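Local coordinates for protein 1,3,6,8-tetrahydroxynaphthalene synthase (Streptomyces coelicolor, PDB 1U0M) that condenses five malonyl-CoA units into a linear pentaketide and cyclises it to 1,3,6,8-tetrahydroxynaphthalene, as a homodimeric type III polyketide synthase on the melanin pathway, at residues R217-I223 / I345-L351; F274-H278 / A298-S302. All blocks are in the same frame, centred on the assembly; numbering follows the deposited sequence.

Contact 1 (R217-I223 / I345-L351); sequences RNGSYLI and ITAEMSL
M349 reaches over from its own strand and sets its terminal methyl on the neighbouring one: CE lies 3.4 Å from Y221 CB and equally close to the carbonyl oxygen of G219. CG stands opposite the carbonyl carbon (chi1 -56°), the chain runs out extended, and a bend at the sulfur (chi3 -82°) turns CE in over the S220-Y221 backbone. Y221 offers M349 only the root of its side chain; the rest leads away, and the residue packs on A257 of helix 251-263, while L258 of that helix packs on M349.

The other face carries N218, S220, L222, T346, E348 and S350. Here E348 is bent at chi2, bringing OE1 to 3.1 Å from S220 CB, while OE2 has a long, weak ion pair with R155 on helix 148-162. N218 takes the crowded rotamer (chi1 62°), which carries its amide away from the partner strand, where ND2 bonds to OD1 of D158. This is an antiparallel strand pair in the C-terminal half of the thiolase fold; helix 251-263 packs on the face of Y221 and M349, and helix 148-162 on that of N218 and E348. G219 and M349 form a regular hydrogen-bonded pair, with M349 N 3.0 Å from G219 O and G219 N 3.1 Å from M349 O; the latter donor sits above the carbonyl plane. The bonds between Y221 and A347 are weak and bent.

Toward the loop end, L222 CD2 comes to 3.5 Å from T346 OG1, a hydroxyl engaged by P343 O and by Q138 of the second subunit. The I223 and I345 side chains run alongside each other in the same direction, with I223 CD1 4.1 Å from I345 CG2, and I223 N gives a bond of 3.0 Å to I345 O in the carbonyl plane.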
# COMPACT_ATOMS: atom_id res chain seq x y z
N ARG A 217 15.84 -3.03 -16.97
CA ARG A 217 14.45 -3.35 -17.20
C ARG A 217 13.92 -4.17 -16.03
O ARG A 217 14.58 -5.09 -15.55
CB ARG A 217 14.33 -4.16 -18.49
CG ARG A 217 12.94 -4.65 -18.81
CD ARG A 217 12.95 -5.44 -20.12
NE ARG A 217 13.06 -4.60 -21.31
CZ ARG A 217 14.15 -3.94 -21.70
NH1 ARG A 217 15.27 -4.00 -20.99
NH2 ARG A 217 14.12 -3.21 -22.80
N ASN A 218 12.74 -3.81 -15.54
CA ASN A 218 12.15 -4.57 -14.44
C ASN A 218 10.81 -5.09 -14.92
O ASN A 218 10.29 -4.65 -15.95
CB ASN A 218 11.97 -3.69 -13.20
CG ASN A 218 11.02 -2.54 -13.42
OD1 ASN A 218 9.87 -2.73 -13.79
ND2 ASN A 218 11.51 -1.32 -13.20
N GLY A 219 10.26 -6.05 -14.19
CA GLY A 219 8.99 -6.62 -14.57
C GLY A 219 8.39 -7.49 -13.50
O GLY A 219 9.09 -8.03 -12.64
N SER A 220 7.07 -7.65 -13.54
CA SER A 220 6.37 -8.46 -12.57
C SER A 220 5.88 -9.75 -13.19
O SER A 220 5.89 -9.90 -14.41
CB SER A 220 5.19 -7.68 -11.99
OG SER A 220 4.39 -8.51 -11.15
N TYR A 221 5.45 -10.68 -12.35
CA TYR A 221 4.92 -11.94 -12.82
C TYR A 221 4.13 -12.59 -11.70
O TYR A 221 4.64 -12.78 -10.60
CB TYR A 221 6.05 -12.86 -13.30
CG TYR A 221 5.55 -14.22 -13.70
CD1 TYR A 221 5.43 -15.25 -12.77
CD2 TYR A 221 5.10 -14.47 -15.01
CE1 TYR A 221 4.88 -16.48 -13.11
CE2 TYR A 221 4.54 -15.70 -15.36
CZ TYR A 221 4.43 -16.70 -14.40
OH TYR A 221 3.85 -17.91 -14.73
N LEU A 222 2.88 -12.93 -11.99
CA LEU A 222 2.00 -13.57 -11.01
C LEU A 222 1.77 -15.03 -11.36
O LEU A 222 1.24 -15.35 -12.41
CB LEU A 222 0.66 -12.83 -10.97
CG LEU A 222 -0.34 -13.10 -9.83
CD1 LEU A 222 -0.90 -14.52 -9.91
CD2 LEU A 222 0.36 -12.85 -8.50
N ILE A 223 2.18 -15.92 -10.46
CA ILE A 223 1.98 -17.35 -10.69
C ILE A 223 0.49 -17.65 -10.58
O ILE A 223 -0.10 -17.56 -9.51
CB ILE A 223 2.73 -18.19 -9.65
CG1 ILE A 223 4.24 -18.00 -9.82
CG2 ILE A 223 2.34 -19.66 -9.80
CD1 ILE A 223 5.08 -18.85 -8.88
N ILE A 345 0.94 -15.70 -5.97
CA ILE A 345 2.34 -15.47 -5.65
C ILE A 345 2.94 -14.45 -6.62
O ILE A 345 2.83 -14.61 -7.84
CB ILE A 345 3.12 -16.80 -5.72
CG1 ILE A 345 2.59 -17.76 -4.65
CG2 ILE A 345 4.61 -16.55 -5.56
CD1 ILE A 345 3.22 -19.14 -4.67
N THR A 346 3.56 -13.41 -6.07
CA THR A 346 4.15 -12.36 -6.88
C THR A 346 5.67 -12.41 -6.92
O THR A 346 6.32 -12.87 -5.99
CB THR A 346 3.74 -10.97 -6.39
OG1 THR A 346 2.32 -10.86 -6.42
CG2 THR A 346 4.35 -9.89 -7.27
N ALA A 347 6.21 -11.91 -8.03
CA ALA A 347 7.65 -11.87 -8.24
C ALA A 347 8.03 -10.53 -8.84
O ALA A 347 7.64 -10.20 -9.96
CB ALA A 347 8.06 -13.00 -9.19
N GLU A 348 8.77 -9.73 -8.07
CA GLU A 348 9.21 -8.44 -8.57
C GLU A 348 10.67 -8.62 -8.98
O GLU A 348 11.57 -8.63 -8.15
CB GLU A 348 9.07 -7.36 -7.49
CG GLU A 348 7.63 -7.01 -7.14
CD GLU A 348 6.87 -6.34 -8.28
OE1 GLU A 348 6.70 -6.99 -9.33
OE2 GLU A 348 6.46 -5.17 -8.14
N MET A 349 10.87 -8.78 -10.29
CA MET A 349 12.19 -8.98 -10.87
C MET A 349 12.77 -7.67 -11.38
O MET A 349 12.03 -6.78 -11.79
CB MET A 349 12.08 -9.99 -12.01
CG MET A 349 11.48 -11.31 -11.56
SD MET A 349 10.70 -12.27 -12.87
CE MET A 349 9.08 -11.46 -12.97
N SER A 350 14.09 -7.55 -11.34
CA SER A 350 14.77 -6.34 -11.80
C SER A 350 16.15 -6.67 -12.38
O SER A 350 16.98 -7.28 -11.71
CB SER A 350 14.91 -5.37 -10.63
OG SER A 350 15.60 -4.20 -11.01
N LEU A 351 16.39 -6.27 -13.63
CA LEU A 351 17.67 -6.50 -14.29
C LEU A 351 18.48 -5.20 -14.31
O LEU A 351 17.94 -4.14 -14.61
CB LEU A 351 17.45 -7.01 -15.73
CG LEU A 351 16.80 -8.39 -15.93
CD1 LEU A 351 16.60 -8.68 -17.42
CD2 LEU A 351 17.67 -9.45 -15.28

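Contact 2 (F274-H278 / A298-S302); sequences FYIVH and AFRFS
S302 ties the first turn of helix 300-308 to strand 276-278: its OG gives a short hydrogen bond, 2.6 Å, to V277 O, tilted 26° from the carbonyl plane. The hydroxyl stands opposite its own carbonyl carbon (chi1 -48°), which aims it at the strand. V277 CG2 presses obliquely on the F299 ring, 3.3 Å from F299 CD2. Y275 directs its edge at the face of F299 in an offset edge-to-face pair, planes at 87° and centroids 5.7 Å apart, while A298 CB rests 4.1 Å from Y275 CB. Beyond them I276 bends its CD1 to 3.7 Å from F301 CB.

Strand 276-278 is an outermost strand of the thiolase-fold sheet within this chain, bonded through its backbone to strand 337-342. H278, next after V277, touches C146 and N311, consistent with the Cys-His-Asn triad of the chalcone synthase family. With an alanine at S302, V277 O would probably lose this hydroxyl donor, and the helix start its polar tie to the strand.

Further out, L285 of helix 281-291 touches both F299 and V277. The Y275 hydroxyl is bonded to S270 O, and A320 and L324 of helix 315-326 pack on I276.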
# COMPACT_ATOMS: atom_id res chain seq x y z
N PHE A 274 25.60 -11.31 -11.43
CA PHE A 274 24.88 -10.73 -10.30
C PHE A 274 23.60 -11.48 -9.94
O PHE A 274 22.73 -11.67 -10.79
CB PHE A 274 24.52 -9.30 -10.66
CG PHE A 274 25.01 -8.28 -9.70
CD1 PHE A 274 26.32 -8.32 -9.24
CD2 PHE A 274 24.19 -7.24 -9.29
CE1 PHE A 274 26.80 -7.34 -8.39
CE2 PHE A 274 24.65 -6.25 -8.44
CZ PHE A 274 25.97 -6.30 -7.99
N TYR A 275 23.47 -11.88 -8.68
CA TYR A 275 22.27 -12.58 -8.23
C TYR A 275 21.88 -12.24 -6.80
O TYR A 275 22.46 -12.77 -5.84
CB TYR A 275 22.44 -14.10 -8.36
CG TYR A 275 22.15 -14.63 -9.74
CD1 TYR A 275 23.07 -14.50 -10.78
CD2 TYR A 275 20.94 -15.28 -10.02
CE1 TYR A 275 22.79 -15.00 -12.06
CE2 TYR A 275 20.66 -15.77 -11.29
CZ TYR A 275 21.59 -15.64 -12.30
OH TYR A 275 21.31 -16.16 -13.55
N ILE A 276 20.90 -11.36 -6.66
CA ILE A 276 20.40 -10.94 -5.35
C ILE A 276 18.89 -11.18 -5.32
O ILE A 276 18.10 -10.26 -5.53
CB ILE A 276 20.69 -9.44 -5.11
CG1 ILE A 276 22.19 -9.18 -5.18
CG2 ILE A 276 20.14 -9.01 -3.76
CD1 ILE A 276 23.00 -9.91 -4.12
N VAL A 277 18.50 -12.42 -5.06
CA VAL A 277 17.09 -12.78 -5.02
C VAL A 277 16.65 -13.21 -3.62
O VAL A 277 17.41 -13.83 -2.89
CB VAL A 277 16.79 -13.94 -5.98
CG1 VAL A 277 17.49 -13.71 -7.30
CG2 VAL A 277 17.22 -15.26 -5.37
N HIS A 278 15.41 -12.88 -3.27
CA HIS A 278 14.88 -13.24 -1.97
C HIS A 278 13.89 -14.39 -2.04
O HIS A 278 12.88 -14.33 -2.74
CB HIS A 278 14.20 -12.06 -1.29
CG HIS A 278 13.37 -12.45 -0.10
ND1 HIS A 278 13.82 -13.31 0.88
CD2 HIS A 278 12.10 -12.13 0.25
CE1 HIS A 278 12.87 -13.50 1.77
NE2 HIS A 278 11.81 -12.79 1.41
N ALA A 298 25.51 -18.85 -6.21
CA ALA A 298 25.09 -17.58 -6.78
C ALA A 298 24.35 -16.72 -5.77
O ALA A 298 24.59 -15.52 -5.67
CB ALA A 298 24.21 -17.82 -8.00
N PHE A 299 23.45 -17.35 -5.02
CA PHE A 299 22.66 -16.65 -4.01
C PHE A 299 23.37 -16.73 -2.68
O PHE A 299 22.78 -17.11 -1.67
CB PHE A 299 21.27 -17.26 -3.90
CG PHE A 299 20.72 -17.74 -5.20
CD1 PHE A 299 20.98 -19.03 -5.65
CD2 PHE A 299 19.98 -16.89 -6.00
CE1 PHE A 299 20.51 -19.46 -6.88
CE2 PHE A 299 19.50 -17.31 -7.24
CZ PHE A 299 19.77 -18.60 -7.68
N ARG A 300 24.66 -16.40 -2.69
CA ARG A 300 25.48 -16.43 -1.49
C ARG A 300 25.08 -15.32 -0.53
O ARG A 300 25.09 -15.50 0.69
CB ARG A 300 26.96 -16.28 -1.86
CG ARG A 300 27.89 -16.12 -0.67
CD ARG A 300 29.37 -16.12 -1.06
NE ARG A 300 29.78 -14.94 -1.82
CZ ARG A 300 29.58 -14.78 -3.13
NH1 ARG A 300 28.97 -15.72 -3.83
NH2 ARG A 300 30.00 -13.67 -3.73
N PHE A 301 24.73 -14.16 -1.09
CA PHE A 301 24.34 -12.99 -0.31
C PHE A 301 22.96 -13.14 0.31
O PHE A 301 22.74 -12.76 1.46
CB PHE A 301 24.40 -11.75 -1.20
CG PHE A 301 25.77 -11.46 -1.73
CD1 PHE A 301 26.72 -10.82 -0.94
CD2 PHE A 301 26.14 -11.89 -3.00
CE1 PHE A 301 28.01 -10.60 -1.40
CE2 PHE A 301 27.43 -11.68 -3.47
CZ PHE A 301 28.37 -11.03 -2.67
N SER A 302 22.02 -13.69 -0.45
CA SER A 302 20.68 -13.90 0.05
C SER A 302 20.76 -14.88 1.21
O SER A 302 20.29 -14.61 2.32
CB SER A 302 19.79 -14.49 -1.05
OG SER A 302 19.94 -13.77 -2.26

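In the fold
Both contacts belong to the C-terminal thiolase-like half and reach the same mixed sheet. Their centres are 16 Å apart and their nearest atoms about 7 Å, so they do not touch. Along the chain, 217-223 comes first, then 274-278 and 298-302, and finally 345-351: contact 2 forms within the excursion that contact 1 closes. Strand 337-342 lies between strands 346-355 and 276-278, linking the inner pair to 276-278, an outermost strand within this chain. The side chain of I345 is about 9 Å from that of C146, the probable active-site cysteine, and the side chain of V277 about 11 Å. Contact 1 also reaches the second subunit, whereas contact 2 touches no other chain.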